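Local coordinates for putative uncharacterized protein PH1404 (Pyrococcus horikoshii, PDB 3AF6) that probably terminates archaeal transcription as a two-zinc ribonuclease that cleaves RNA at the exit channel of RNA polymerase and degrades the released transcript, at residues Arg613-His618 and Asp646-Arg651; Lys623-Ala628 and Thr639-Asn644. One frame throughout, in Å; residues are numbered along the deposited sequence.

Strand 613-617 and helix 621-635 follow each other in the chain, and the two contacts adjoin here, with centres about 9 Å apart; strands 613-617 and 638-640 are neighbours in one sheet. Thr616 of interaction 1 ties them together: its OG1 probably bonds Cys624 O (2.9 Å) of interaction 2, and its N probably bonds Arg640 O (2.9 Å). Ile615 CG2 packs 3.3 Å from Pro642 CD. Interaction 1 packs strand 613-617 against strand 647-649 of a second sheet, while interaction 2 lays the helix on strand 638-640. The strand leads into His618, a zinc ligand; by nearest atoms, the Cys624 side chain lies about 6 Å from that of His618 and about 12 Å from a zinc ion.

Interaction 1: residues Arg613-His618 and Asp646-Arg651; sequences RIITVH and DTIRLR. With ZN (zinc ion), chain J.
Arg613 faces Leu650 and Ile615 faces Ile648 across two strands that run in opposite directions, with CA atoms 9.2 and 9.6 Å apart and no hydrogen bond between them, the spacing of sheets packed through side chains. Ile615 and Ile648 meet tip to tip through their delta methyls, CD1 to CD1 at 3.8 Å. Both place CG1 anti to the carbonyl carbon (chi1 -59° and -60°), which sends the long branch into the interface. Leu650 adds its CD2, at 4.5 Å from Ile615 CD1. The bent Arg613 chain brings the guanidinium to the border of this apolar patch: Leu650 CD2 lies at the guanidinium edge, near its plane, 3.8 Å from NE, while Ile648 CG2 approaches NH2 obliquely. Ile191 of the neighbouring strand 189-193 touches both Ile615 and Leu650 and continues the apolar layer. At the far end of 613-618, His618 NE2 binds a zinc ion at 2.5 Å, joined there by Asp260, His261 and Asp367. Strand 613-617 lies inside one mixed sheet and 647-649 at the border of the other, so the contact belongs to the two-sheet sandwich of the metallo-beta-lactamase fold, whose loops carry the zinc site.

Interaction 2: residues Lys623-Ala628 and Thr639-Asn644; sequences KCLDLA and TRAPNN. With SO4 (sulfate ion), chain D.
Ala641 sets its methyl group against one side of the helix carrying Cys624, Leu625 and Ala628. Its CB lies 3.8 Å from Cys624 CB and 4.2 Å from Ala628 CB, and also rests 3.6 Å from the carbonyl oxygen Cys624 O. That oxygen is already engaged, accepting Ala628 N within the helix and the hydroxyl of Thr616, so the methyl covers a satisfied polar atom. Cys624 touches with its beta carbon rather than its sulfur: SG stands anti to the carbonyl carbon (chi1 -65°) and turns off toward His618. The CB of Leu625 points away from 639-644, yet its delta methyl CD2 comes back to lie 4.2 Å from Ala641 CB. Farther along the helix, Ala628 lies over Thr639. With chi1 at 66°, Thr639 OG1 sits between its own backbone N and carbonyl carbon and comes 2.6 Å from Ala628 O. The hydroxyl could give its proton to this helix carbonyl, though a competing acceptor is close enough to take it instead. Beyond the helix, the chain running on from Ala641 brings Asn644 to a sulfate ion, probably from the crystallisation liquor. Asn644 ND2 donates to sulfate O2 at 2.7 Å with an N-H...O angle of 148° and also to Glu199 OE2, while its OD1 accepts Phe197 N; these partners fix which way round the amide lies. The contact is therefore mainly a buried fit of small groups, two alanines and a cysteine beta carbon, which lets the crossover helix of this beta-alpha-beta unit come close to the end of its second strand and the residue that follows, with a short, possibly hydrogen-bonded, approach of the Thr639 hydroxyl to a helix carbonyl at one end.

Interaction 1: residues Arg613-His618 and Asp646-Arg651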
# COMPACT_ATOMS: atom_id res chain seq x y z
N ARG A 613 13.22 23.12 -3.91
CA ARG A 613 12.91 23.20 -2.50
C ARG A 613 12.49 21.84 -1.94
O ARG A 613 11.84 21.04 -2.62
CB ARG A 613 11.83 24.25 -2.23
CG ARG A 613 10.44 23.94 -2.79
CD ARG A 613 9.76 25.18 -3.41
NE ARG A 613 8.85 25.90 -2.51
CZ ARG A 613 9.22 26.61 -1.44
NH1 ARG A 613 10.49 26.71 -1.10
NH2 ARG A 613 8.30 27.23 -0.72
N ILE A 614 12.89 21.59 -0.71
CA ILE A 614 12.54 20.35 -0.04
C ILE A 614 11.69 20.67 1.20
O ILE A 614 11.98 21.60 1.95
CB ILE A 614 13.81 19.56 0.36
CG1 ILE A 614 14.52 19.09 -0.91
CG2 ILE A 614 13.44 18.39 1.26
CD1 ILE A 614 15.88 18.40 -0.66
N ILE A 615 10.62 19.91 1.38
CA ILE A 615 9.74 20.12 2.52
C ILE A 615 9.77 18.85 3.36
O ILE A 615 9.35 17.78 2.91
CB ILE A 615 8.30 20.43 2.05
CG1 ILE A 615 8.30 21.69 1.18
CG2 ILE A 615 7.38 20.63 3.24
CD1 ILE A 615 6.99 21.97 0.48
N THR A 616 10.29 18.96 4.58
CA THR A 616 10.38 17.82 5.47
C THR A 616 9.12 17.68 6.33
O THR A 616 8.64 18.64 6.93
CB THR A 616 11.60 17.94 6.37
OG1 THR A 616 11.51 19.15 7.13
CG2 THR A 616 12.87 17.96 5.54
N VAL A 617 8.61 16.45 6.38
CA VAL A 617 7.41 16.14 7.14
C VAL A 617 7.52 14.77 7.78
O VAL A 617 8.58 14.15 7.76
CB VAL A 617 6.16 16.14 6.22
CG1 VAL A 617 6.00 17.49 5.56
CG2 VAL A 617 6.30 15.03 5.18
N HIS A 618 6.41 14.31 8.36
CA HIS A 618 6.32 12.99 8.98
C HIS A 618 7.50 12.67 9.91
O HIS A 618 8.32 11.81 9.63
CB HIS A 618 6.22 11.94 7.87
CG HIS A 618 5.86 10.57 8.35
ND1 HIS A 618 6.69 9.80 9.13
CD2 HIS A 618 4.76 9.81 8.12
CE1 HIS A 618 6.13 8.63 9.36
NE2 HIS A 618 4.95 8.61 8.76
N ASP A 646 -0.50 24.83 7.55
CA ASP A 646 0.38 25.79 6.89
C ASP A 646 0.07 25.49 5.42
O ASP A 646 -0.22 24.34 5.07
CB ASP A 646 1.85 25.46 7.12
CG ASP A 646 2.50 26.33 8.17
OD1 ASP A 646 3.56 25.90 8.68
OD2 ASP A 646 2.00 27.43 8.48
N THR A 647 0.09 26.50 4.56
CA THR A 647 -0.12 26.26 3.13
C THR A 647 1.05 26.91 2.40
O THR A 647 1.32 28.09 2.59
CB THR A 647 -1.43 26.86 2.59
OG1 THR A 647 -2.55 26.24 3.24
CG2 THR A 647 -1.54 26.61 1.08
N ILE A 648 1.74 26.13 1.58
CA ILE A 648 2.87 26.65 0.82
C ILE A 648 2.55 26.77 -0.65
O ILE A 648 2.32 25.78 -1.33
CB ILE A 648 4.11 25.75 0.98
CG1 ILE A 648 4.51 25.67 2.46
CG2 ILE A 648 5.26 26.31 0.15
CD1 ILE A 648 5.66 24.77 2.73
N ARG A 649 2.53 28.01 -1.13
CA ARG A 649 2.26 28.30 -2.53
C ARG A 649 3.54 27.92 -3.27
O ARG A 649 4.59 28.53 -3.08
CB ARG A 649 1.96 29.80 -2.65
CG ARG A 649 1.19 30.24 -3.89
CD ARG A 649 2.13 30.61 -4.98
NE ARG A 649 1.47 31.14 -6.18
CZ ARG A 649 0.82 32.30 -6.26
NH1 ARG A 649 0.29 32.68 -7.41
NH2 ARG A 649 0.69 33.06 -5.19
N LEU A 650 3.46 26.89 -4.11
CA LEU A 650 4.62 26.42 -4.86
C LEU A 650 4.90 27.25 -6.11
O LEU A 650 6.00 27.20 -6.66
CB LEU A 650 4.44 24.96 -5.26
CG LEU A 650 4.36 23.97 -4.10
CD1 LEU A 650 4.39 22.56 -4.67
CD2 LEU A 650 5.52 24.19 -3.14
N ARG A 651 3.89 27.99 -6.56
CA ARG A 651 4.03 28.86 -7.72
C ARG A 651 2.69 29.49 -8.07
O ARG A 651 2.70 30.59 -8.67
CB ARG A 651 4.58 28.09 -8.92
CG ARG A 651 3.56 27.32 -9.72
CD ARG A 651 4.17 26.84 -11.02
NE ARG A 651 4.62 27.94 -11.87
CZ ARG A 651 5.89 28.16 -12.21
NH1 ARG A 651 6.20 29.18 -13.00
NH2 ARG A 651 6.85 27.36 -11.76
OXT ARG A 651 1.64 28.88 -7.76
ZN ZN J . 3.83 6.43 8.29

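Interaction 2: residues Lys623-Ala628 and Thr639-Asn644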
# COMPACT_ATOMS: atom_id res chain seq x y z
N LYS A 623 12.84 16.73 14.82
CA LYS A 623 13.38 15.99 13.70
C LYS A 623 13.07 16.59 12.32
O LYS A 623 13.94 16.58 11.45
CB LYS A 623 12.89 14.54 13.79
CG LYS A 623 13.55 13.77 14.94
CD LYS A 623 12.67 12.65 15.47
CE LYS A 623 13.48 11.51 16.08
NZ LYS A 623 14.50 11.95 17.07
N CYS A 624 11.87 17.12 12.11
CA CYS A 624 11.58 17.71 10.80
C CYS A 624 12.41 18.96 10.66
O CYS A 624 12.97 19.25 9.59
CB CYS A 624 10.11 18.09 10.67
SG CYS A 624 8.99 16.69 10.69
N LEU A 625 12.50 19.70 11.76
CA LEU A 625 13.26 20.94 11.82
C LEU A 625 14.73 20.64 11.54
O LEU A 625 15.35 21.24 10.64
CB LEU A 625 13.12 21.56 13.21
CG LEU A 625 13.15 23.08 13.26
CD1 LEU A 625 14.49 23.61 12.79
CD2 LEU A 625 12.02 23.61 12.38
N ASP A 626 15.27 19.70 12.30
CA ASP A 626 16.66 19.27 12.21
C ASP A 626 17.05 18.87 10.78
O ASP A 626 18.01 19.40 10.22
CB ASP A 626 16.87 18.08 13.16
CG ASP A 626 18.34 17.80 13.43
OD1 ASP A 626 19.15 17.92 12.48
OD2 ASP A 626 18.68 17.45 14.58
N LEU A 627 16.30 17.94 10.20
CA LEU A 627 16.58 17.48 8.85
C LEU A 627 16.56 18.65 7.86
O LEU A 627 17.47 18.80 7.05
CB LEU A 627 15.55 16.42 8.45
CG LEU A 627 15.61 15.89 7.01
CD1 LEU A 627 16.99 15.30 6.70
CD2 LEU A 627 14.53 14.85 6.84
N ALA A 628 15.52 19.47 7.94
CA ALA A 628 15.36 20.63 7.06
C ALA A 628 16.54 21.58 7.18
O ALA A 628 17.13 21.99 6.17
CB ALA A 628 14.06 21.37 7.40
N THR A 639 14.80 24.77 2.17
CA THR A 639 14.04 23.77 2.89
C THR A 639 13.03 24.35 3.88
O THR A 639 13.10 25.52 4.24
CB THR A 639 14.99 22.84 3.66
OG1 THR A 639 15.67 23.60 4.68
CG2 THR A 639 16.04 22.23 2.70
N ARG A 640 12.08 23.53 4.30
CA ARG A 640 11.11 23.98 5.28
C ARG A 640 10.37 22.82 5.92
O ARG A 640 10.07 21.82 5.27
CB ARG A 640 10.09 24.93 4.67
CG ARG A 640 9.26 25.61 5.76
CD ARG A 640 8.18 26.48 5.17
NE ARG A 640 8.72 27.35 4.14
CZ ARG A 640 8.00 28.27 3.51
NH1 ARG A 640 6.72 28.42 3.82
NH2 ARG A 640 8.56 29.03 2.57
N ALA A 641 10.10 22.96 7.22
CA ALA A 641 9.38 21.97 8.01
C ALA A 641 8.07 22.61 8.48
O ALA A 641 7.94 23.05 9.62
CB ALA A 641 10.23 21.55 9.19
N PRO A 642 7.08 22.66 7.59
CA PRO A 642 5.77 23.25 7.85
C PRO A 642 4.96 22.54 8.93
O PRO A 642 5.20 21.37 9.24
CB PRO A 642 5.10 23.16 6.49
CG PRO A 642 5.59 21.85 5.99
CD PRO A 642 7.06 21.92 6.32
N ASN A 643 4.01 23.28 9.50
CA ASN A 643 3.10 22.77 10.52
C ASN A 643 1.80 22.41 9.81
O ASN A 643 1.57 22.87 8.70
CB ASN A 643 2.80 23.85 11.54
CG ASN A 643 3.67 23.76 12.76
OD1 ASN A 643 3.56 22.81 13.54
ND2 ASN A 643 4.55 24.75 12.94
N ASN A 644 0.96 21.58 10.42
CA ASN A 644 -0.31 21.27 9.77
C ASN A 644 -1.05 22.61 9.66
O ASN A 644 -0.88 23.47 10.52
CB ASN A 644 -1.17 20.29 10.60
CG ASN A 644 -0.54 18.91 10.75
OD1 ASN A 644 0.06 18.38 9.81
ND2 ASN A 644 -0.69 18.32 11.92
S SO4 D . -2.26 20.11 14.41
O1 SO4 D . -3.34 20.58 15.30
O2 SO4 D . -2.76 19.00 13.59
O3 SO4 D . -1.82 21.21 13.55
O4 SO4 D . -1.12 19.64 15.22